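Local coordinates for protein thioesterase (Streptomyces sp. WAC02707, PDB 6VAP) that is a type II thioesterase of the borrelidin biosynthetic cluster, probably hydrolysing unwanted acyl groups from polyketide synthase carrier domains, at residues A[56-59]-A[60-63]. Residues are numbered along the deposited sequence; the frame is centred on the assembly and turned at random.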
loop_
_atom_site.group_PDB
_atom_site.type_symbol
_atom_site.label_atom_id
_atom_site.label_comp_id
_atom_site.label_asym_id
_atom_site.label_seq_id
_atom_site.Cartn_x
_atom_site.Cartn_y
_atom_site.Cartn_z
ATOM N N VAL A 56 -4.433 -6.370 -3.321
ATOM C CA VAL A 56 -4.079 -7.407 -2.362
ATOM C C VAL A 56 -5.155 -7.491 -1.289
ATOM O O VAL A 56 -5.568 -6.482 -0.716
ATOM C CB VAL A 56 -2.691 -7.130 -1.756
ATOM C CG1 VAL A 56 -2.306 -8.177 -0.752
ATOM C CG2 VAL A 56 -1.646 -7.054 -2.900
ATOM N N GLN A 57 -5.573 -8.700 -0.995
ATOM C CA GLN A 57 -6.499 -9.003 0.085
ATOM C C GLN A 57 -5.724 -9.646 1.217
ATOM O O GLN A 57 -5.310 -10.796 1.105
ATOM C CB GLN A 57 -7.597 -9.941 -0.419
ATOM C CG GLN A 57 -8.663 -10.276 0.608
ATOM C CD GLN A 57 -9.786 -9.247 0.634
ATOM O OE1 GLN A 57 -9.542 -8.079 0.792
ATOM N NE2 GLN A 57 -11.019 -9.700 0.520
ATOM N N TYR A 58 -5.595 -8.954 2.333
ATOM C CA TYR A 58 -4.908 -9.535 3.478
ATOM C C TYR A 58 -5.810 -10.548 4.191
ATOM O O TYR A 58 -7.039 -10.461 4.122
ATOM C CB TYR A 58 -4.493 -8.461 4.471
ATOM C CG TYR A 58 -3.823 -7.244 3.885
ATOM C CD1 TYR A 58 -2.789 -7.363 2.968
ATOM C CD2 TYR A 58 -4.223 -5.966 4.264
ATOM C CE1 TYR A 58 -2.165 -6.243 2.457
ATOM C CE2 TYR A 58 -3.598 -4.868 3.798
ATOM C CZ TYR A 58 -2.567 -4.990 2.877
ATOM O OH TYR A 58 -1.976 -3.825 2.402
ATOM N N PRO A 59 -5.224 -11.534 4.863
ATOM C CA PRO A 59 -6.034 -12.468 5.654
ATOM C C PRO A 59 -6.874 -11.734 6.686
ATOM O O PRO A 59 -6.479 -10.691 7.221
ATOM C CB PRO A 59 -4.996 -13.361 6.339
ATOM C CG PRO A 59 -3.760 -13.257 5.468
ATOM C CD PRO A 59 -3.784 -11.835 4.920
ATOM N N GLY A 60 -8.037 -12.316 6.971
ATOM C CA GLY A 60 -8.862 -11.882 8.067
ATOM C C GLY A 60 -10.023 -10.987 7.705
ATOM O O GLY A 60 -10.752 -10.563 8.605
ATOM N N ARG A 61 -10.235 -10.691 6.432
ATOM C CA ARG A 61 -11.306 -9.797 6.025
ATOM C C ARG A 61 -12.096 -10.403 4.876
ATOM O O ARG A 61 -11.550 -11.125 4.037
ATOM C CB ARG A 61 -10.755 -8.428 5.609
ATOM C CG ARG A 61 -9.910 -8.468 4.340
ATOM C CD ARG A 61 -8.702 -7.553 4.485
ATOM N NE ARG A 61 -7.844 -7.993 5.578
ATOM C CZ ARG A 61 -7.216 -7.179 6.410
ATOM N NH1 ARG A 61 -7.314 -5.872 6.249
ATOM N NH2 ARG A 61 -6.455 -7.691 7.376
ATOM N N GLN A 62 -13.395 -10.090 4.853
ATOM C CA GLN A 62 -14.285 -10.520 3.781
ATOM C C GLN A 62 -14.190 -12.025 3.581
ATOM O O GLN A 62 -14.499 -12.788 4.493
ATOM C CB GLN A 62 -13.974 -9.760 2.493
ATOM C CG GLN A 62 -14.062 -8.228 2.658
ATOM C CD GLN A 62 -13.695 -7.489 1.379
ATOM O OE1 GLN A 62 -12.947 -7.993 0.554
ATOM N NE2 GLN A 62 -14.228 -6.282 1.215
ATOM N N ASP A 63 -13.812 -12.471 2.386
ATOM C CA ASP A 63 -13.787 -13.899 2.101
ATOM C C ASP A 63 -12.676 -14.595 2.868
ATOM O O ASP A 63 -12.712 -15.823 2.982
ATOM C CB ASP A 63 -13.605 -14.141 0.603
ATOM C CG ASP A 63 -12.302 -13.559 0.082
ATOM O OD1 ASP A 63 -12.182 -12.321 0.035
ATOM O OD2 ASP A 63 -11.413 -14.344 -0.271
#
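The amide nitrogen of Q57 is gripped by two acceptors lying in its own amide plane: Q62 OE1, 2.6 Å from Q57 NE2 along an almost straight N-H (175°), and D63 OD1, 2.9 Å from Q57 NE2 and approached almost end-on to the D63 CG-OD1 bond. Both N-H groups are thereby spent and the flat group is fixed in rotation. Its carbonyl end accepts from the backbone N of A37, while D63 OD2 forms a salt bridge to R15. Q57 reaches this position with CG anti to the backbone N and a bend at chi2. The steeply tilted Q62 amide offers its oxygen to the edge of the Q57 amide, and its nitrogen bonds T38 OG1.

The R61 side chain, at the last position of the 58-61 turn, folds back over the turn's carbonyls. Its NH2 donates to the P59 carbonyl, with R61 NH2 3.0 Å from P59 O and the acceptor in the guanidinium plane; NE adds weak bonds to Y58 O and P59 O. Bends at chi2 and chi3 bring the group back onto these carbonyls. NH1 is paired with D177 in a salt bridge and also bonds G35 O, which would help hold the charge in this buried setting.

Y58 CB lies over one guanidinium face, 3.6 Å from R61 CZ, while the tyrosine ring presents its edge to the group, nearly perpendicular at 86°. Its hydroxyl bonds P31 O, and its side chain packs on L30 and L76. P59 and G60 are the central residues of a type II beta turn; at G60 (phi 100°) a CB would run into P59 O. The turn lies in the loop leaving strand 52-56 of the alpha/beta-hydrolase fold, where Y58 touches the probable nucleophile elbow.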